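Local coordinates for neural cell adhesion molecule 1 (Homo sapiens, PDB 2HAZ), which probably mediates adhesion between neural cells and carries, in its first fibronectin type III repeat, a helix critical for polysialylation of its N-glycans, at residues P36-V47 with T77-G88. Sequence-based numbering, arbitrary orientation.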
loop_
_atom_site.group_PDB
_atom_site.type_symbol
_atom_site.label_atom_id
_atom_site.label_comp_id
_atom_site.label_asym_id
_atom_site.label_seq_id
_atom_site.Cartn_x
_atom_site.Cartn_y
_atom_site.Cartn_z
ATOM N N PRO A 36 -15.138 9.443 3.933
ATOM C CA PRO A 36 -14.837 8.034 3.598
ATOM C C PRO A 36 -13.636 7.760 2.677
ATOM O O PRO A 36 -13.422 8.472 1.704
ATOM C CB PRO A 36 -16.115 7.569 2.873
ATOM C CG PRO A 36 -16.744 8.846 2.371
ATOM C CD PRO A 36 -16.493 9.814 3.482
ATOM N N ILE A 37 -12.910 6.681 2.958
ATOM C CA ILE A 37 -11.836 6.213 2.063
ATOM C C ILE A 37 -12.364 5.778 0.696
ATOM O O ILE A 37 -13.302 4.978 0.602
ATOM C CB ILE A 37 -11.021 5.049 2.689
ATOM C CG1 ILE A 37 -10.639 5.358 4.141
ATOM C CG2 ILE A 37 -9.815 4.704 1.811
ATOM C CD1 ILE A 37 -9.964 6.677 4.365
ATOM N N LEU A 38 -11.740 6.286 -0.359
ATOM C CA LEU A 38 -12.180 6.056 -1.735
ATOM C C LEU A 38 -11.310 5.054 -2.500
ATOM O O LEU A 38 -11.805 4.242 -3.282
ATOM C CB LEU A 38 -12.187 7.371 -2.509
ATOM C CG LEU A 38 -12.983 8.597 -2.054
ATOM C CD1 LEU A 38 -12.758 9.731 -3.038
ATOM C CD2 LEU A 38 -14.442 8.248 -1.961
ATOM N N LYS A 39 -10.000 5.164 -2.300
ATOM C CA LYS A 39 -9.019 4.315 -2.967
ATOM C C LYS A 39 -7.833 4.153 -2.049
ATOM O O LYS A 39 -7.651 4.935 -1.109
ATOM C CB LYS A 39 -8.522 4.966 -4.266
ATOM C CG LYS A 39 -9.517 5.017 -5.404
ATOM C CD LYS A 39 -8.818 5.432 -6.691
ATOM C CE LYS A 39 -9.790 5.627 -7.862
ATOM N NZ LYS A 39 -10.762 4.508 -8.033
ATOM N N TYR A 40 -7.020 3.139 -2.338
ATOM C CA TYR A 40 -5.679 3.044 -1.772
ATOM C C TYR A 40 -4.611 3.219 -2.833
ATOM O O TYR A 40 -4.788 2.839 -3.994
ATOM C CB TYR A 40 -5.474 1.727 -1.017
ATOM C CG TYR A 40 -6.259 1.658 0.274
ATOM C CD1 TYR A 40 -5.724 2.127 1.471
ATOM C CD2 TYR A 40 -7.542 1.122 0.289
ATOM C CE1 TYR A 40 -6.466 2.072 2.663
ATOM C CE2 TYR A 40 -8.289 1.057 1.472
ATOM C CZ TYR A 40 -7.740 1.528 2.646
ATOM O OH TYR A 40 -8.478 1.459 3.797
ATOM N N LYS A 41 -3.488 3.787 -2.429
ATOM C CA LYS A 41 -2.329 3.849 -3.307
ATOM C C LYS A 41 -1.200 3.038 -2.685
ATOM O O LYS A 41 -0.805 3.281 -1.545
ATOM C CB LYS A 41 -1.900 5.302 -3.524
ATOM C CG LYS A 41 -0.810 5.490 -4.581
ATOM C CD LYS A 41 -0.359 6.943 -4.559
ATOM C CE LYS A 41 0.524 7.306 -5.706
ATOM N NZ LYS A 41 0.941 8.746 -5.540
ATOM N N ALA A 42 -0.705 2.058 -3.433
ATOM C CA ALA A 42 0.535 1.383 -3.072
ATOM C C ALA A 42 1.686 1.968 -3.867
ATOM O O ALA A 42 1.577 2.142 -5.075
ATOM C CB ALA A 42 0.446 -0.117 -3.341
ATOM N N GLU A 43 2.772 2.271 -3.169
ATOM C CA GLU A 43 4.045 2.654 -3.770
ATOM C C GLU A 43 5.119 1.645 -3.360
ATOM O O GLU A 43 5.226 1.289 -2.171
ATOM C CB GLU A 43 4.444 4.057 -3.307
ATOM C CG GLU A 43 3.375 5.113 -3.553
ATOM C CD GLU A 43 3.800 6.480 -3.071
ATOM O OE1 GLU A 43 3.550 6.803 -1.884
ATOM O OE2 GLU A 43 4.396 7.230 -3.885
ATOM N N TRP A 44 5.919 1.186 -4.324
ATOM C CA TRP A 44 7.007 0.242 -4.002
ATOM C C TRP A 44 8.268 0.599 -4.765
ATOM O O TRP A 44 8.202 1.218 -5.833
ATOM C CB TRP A 44 6.603 -1.224 -4.257
ATOM C CG TRP A 44 6.257 -1.549 -5.692
ATOM C CD1 TRP A 44 7.097 -2.037 -6.658
ATOM C CD2 TRP A 44 4.983 -1.372 -6.323
ATOM N NE1 TRP A 44 6.405 -2.217 -7.839
ATOM C CE2 TRP A 44 5.105 -1.825 -7.655
ATOM C CE3 TRP A 44 3.730 -0.932 -5.872
ATOM C CZ2 TRP A 44 4.032 -1.788 -8.566
ATOM C CZ3 TRP A 44 2.656 -0.910 -6.774
ATOM C CH2 TRP A 44 2.818 -1.347 -8.100
ATOM N N ARG A 45 9.410 0.210 -4.212
ATOM C CA ARG A 45 10.674 0.357 -4.931
ATOM C C ARG A 45 11.696 -0.671 -4.462
ATOM O O ARG A 45 11.718 -1.052 -3.277
ATOM C CB ARG A 45 11.232 1.771 -4.779
ATOM C CG ARG A 45 11.468 2.206 -3.376
ATOM C CD ARG A 45 12.520 3.318 -3.238
ATOM N NE ARG A 45 12.829 3.429 -1.812
ATOM C CZ ARG A 45 13.950 2.996 -1.230
ATOM N NH1 ARG A 45 14.937 2.462 -1.951
ATOM N NH2 ARG A 45 14.091 3.122 0.089
ATOM N N ALA A 46 12.522 -1.131 -5.400
ATOM C CA ALA A 46 13.615 -2.029 -5.079
ATOM C C ALA A 46 14.610 -1.261 -4.203
ATOM O O ALA A 46 15.036 -0.156 -4.548
ATOM C CB ALA A 46 14.276 -2.536 -6.347
ATOM N N VAL A 47 14.953 -1.838 -3.049
ATOM C CA VAL A 47 15.900 -1.211 -2.124
ATOM C C VAL A 47 17.225 -0.915 -2.869
ATOM O O VAL A 47 17.739 -1.767 -3.597
ATOM C CB VAL A 47 16.117 -2.123 -0.890
ATOM C CG1 VAL A 47 17.241 -1.612 -0.013
ATOM C CG2 VAL A 47 14.810 -2.268 -0.075
ATOM N N THR A 77 14.514 -10.169 -5.413
ATOM C CA THR A 77 14.854 -8.769 -5.203
ATOM C C THR A 77 14.149 -8.213 -3.958
ATOM O O THR A 77 12.963 -8.464 -3.764
ATOM C CB THR A 77 14.503 -7.927 -6.471
ATOM O OG1 THR A 77 15.269 -8.397 -7.595
ATOM C CG2 THR A 77 14.832 -6.463 -6.272
ATOM N N THR A 78 14.876 -7.457 -3.130
ATOM C CA THR A 78 14.298 -6.838 -1.927
ATOM C C THR A 78 13.634 -5.501 -2.271
ATOM O O THR A 78 14.266 -4.637 -2.903
ATOM C CB THR A 78 15.367 -6.629 -0.843
ATOM O OG1 THR A 78 16.126 -7.843 -0.695
ATOM C CG2 THR A 78 14.732 -6.228 0.511
ATOM N N TYR A 79 12.378 -5.339 -1.837
ATOM C CA TYR A 79 11.588 -4.114 -2.082
ATOM C C TYR A 79 11.136 -3.461 -0.768
ATOM O O TYR A 79 10.974 -4.141 0.246
ATOM C CB TYR A 79 10.319 -4.397 -2.922
ATOM C CG TYR A 79 10.572 -4.774 -4.359
ATOM C CD1 TYR A 79 10.484 -3.822 -5.372
ATOM C CD2 TYR A 79 10.917 -6.089 -4.703
ATOM C CE1 TYR A 79 10.744 -4.155 -6.688
ATOM C CE2 TYR A 79 11.166 -6.433 -6.012
ATOM C CZ TYR A 79 11.079 -5.462 -7.001
ATOM O OH TYR A 79 11.312 -5.800 -8.304
ATOM N N ALA A 80 10.905 -2.151 -0.815
ATOM C CA ALA A 80 10.125 -1.416 0.205
ATOM C C ALA A 80 8.767 -1.108 -0.387
ATOM O O ALA A 80 8.694 -0.715 -1.558
ATOM C CB ALA A 80 10.834 -0.097 0.596
ATOM N N VAL A 81 7.715 -1.292 0.421
ATOM C CA VAL A 81 6.345 -0.908 0.052
ATOM C C VAL A 81 5.701 -0.074 1.170
ATOM O O VAL A 81 5.992 -0.251 2.354
ATOM C CB VAL A 81 5.479 -2.139 -0.327
ATOM C CG1 VAL A 81 5.270 -3.085 0.836
ATOM C CG2 VAL A 81 4.136 -1.724 -0.938
ATOM N N ARG A 82 4.877 0.877 0.753
ATOM C CA ARG A 82 4.063 1.682 1.660
ATOM C C ARG A 82 2.688 1.917 1.015
ATOM O O ARG A 82 2.533 1.754 -0.208
ATOM C CB ARG A 82 4.792 2.998 1.965
ATOM C CG ARG A 82 5.001 3.901 0.755
ATOM C CD ARG A 82 6.167 4.871 0.967
ATOM N NE ARG A 82 5.996 6.026 0.092
ATOM C CZ ARG A 82 6.761 7.117 0.080
ATOM N NH1 ARG A 82 7.783 7.257 0.914
ATOM N NH2 ARG A 82 6.484 8.081 -0.784
ATOM N N LEU A 83 1.712 2.266 1.852
ATOM C CA LEU A 83 0.317 2.458 1.472
ATOM C C LEU A 83 -0.202 3.770 2.007
ATOM O O LEU A 83 0.118 4.154 3.128
ATOM C CB LEU A 83 -0.566 1.385 2.094
ATOM C CG LEU A 83 -0.658 -0.029 1.544
ATOM C CD1 LEU A 83 -1.731 -0.714 2.365
ATOM C CD2 LEU A 83 -1.045 -0.039 0.067
ATOM N N ALA A 84 -1.054 4.402 1.212
ATOM C CA ALA A 84 -1.809 5.594 1.609
ATOM C C ALA A 84 -3.259 5.427 1.174
ATOM O O ALA A 84 -3.536 4.793 0.150
ATOM C CB ALA A 84 -1.212 6.829 0.977
ATOM N N ALA A 85 -4.171 5.968 1.987
ATOM C CA ALA A 85 -5.593 6.044 1.686
ATOM C C ALA A 85 -5.913 7.381 1.051
ATOM O O ALA A 85 -5.374 8.431 1.451
ATOM C CB ALA A 85 -6.431 5.881 2.950
ATOM N N LEU A 86 -6.788 7.328 0.062
ATOM C CA LEU A 86 -7.319 8.520 -0.578
ATOM C C LEU A 86 -8.754 8.741 -0.113
ATOM O O LEU A 86 -9.576 7.815 -0.200
ATOM C CB LEU A 86 -7.321 8.347 -2.100
ATOM C CG LEU A 86 -7.774 9.526 -2.965
ATOM C CD1 LEU A 86 -6.679 10.589 -3.091
ATOM C CD2 LEU A 86 -8.145 9.014 -4.324
ATOM N N ASN A 87 -9.055 9.945 0.388
ATOM C CA ASN A 87 -10.468 10.361 0.496
ATOM C C ASN A 87 -10.783 11.583 -0.374
ATOM O O ASN A 87 -9.951 11.998 -1.191
ATOM C CB ASN A 87 -10.952 10.532 1.961
ATOM C CG ASN A 87 -10.340 11.724 2.682
ATOM O OD1 ASN A 87 -9.603 12.555 2.111
ATOM N ND2 ASN A 87 -10.626 11.799 3.981
ATOM N N GLY A 88 -11.980 12.145 -0.192
ATOM C CA GLY A 88 -12.437 13.317 -0.933
ATOM C C GLY A 88 -11.536 14.541 -0.830
ATOM O O GLY A 88 -11.561 15.388 -1.726
HETATM O O HOH W 1 -14.281 10.973 0.874
HETATM O O HOH W 2 16.930 -4.416 -4.293
#
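Glu43 and Arg82 meet through different first torsions. In Glu43, CG lies anti to the carbonyl carbon (chi1 -54°). In Arg82, CG sits between the backbone N and the carbonyl carbon (chi1 64°), and the chain then runs extended to NE. The two strands, 39-46 and 78-87, are the central antiparallel pair of the four-stranded sheet in this fibronectin type III beta sandwich. Paired backbone hydrogen bonds link Lys41 with Ala84, Glu43 with Arg82 and Arg45 with Ala80. Arg82 NE donates to Glu43 OE1 at 3.2 Å in a salt bridge, and NH2 adds a weak bond to the same oxygen. OE1 lies at the edge of the guanidinium, near its plane, but the carboxylate is turned 60° against it, and NE meets OE1 from above the carboxylate plane. Arg82 also makes a cation-pi contact with Trp52. With an alanine at Arg82, the Glu43 carboxylate is likely to lose its charge partner and Trp52 its cation.

The opposite face of the sheet, with Tyr40, Ala42, Trp44, Val81, Leu83 and Ala85, is buried and turns to the sandwich core. Ala42 CB touches Leu83 CD2 at 3.7 Å; Ile70 and Val68 of strand 67-70 pack on these two residues from the other sheet. The Tyr40 ring reaches Ala85 CB through CE1 at 3.8 Å. Ile37 CG2 lies over one face of that ring, toward its rim, and also touches Ala85 CB. Near the far end, Trp44 and Tyr79 point the same way, side by side, with CD1 to CD1 at 4.0 Å. The Tyr79 hydroxyl is hydrogen-bonded to Lys74 N.

A classic beta bulge interrupts the pairing at Leu38 and Lys39, which both face Leu86. Leu86 O takes a nearly straight bond from Leu38 N at 2.7 Å and a weak one from Lys39 N at 3.4 Å.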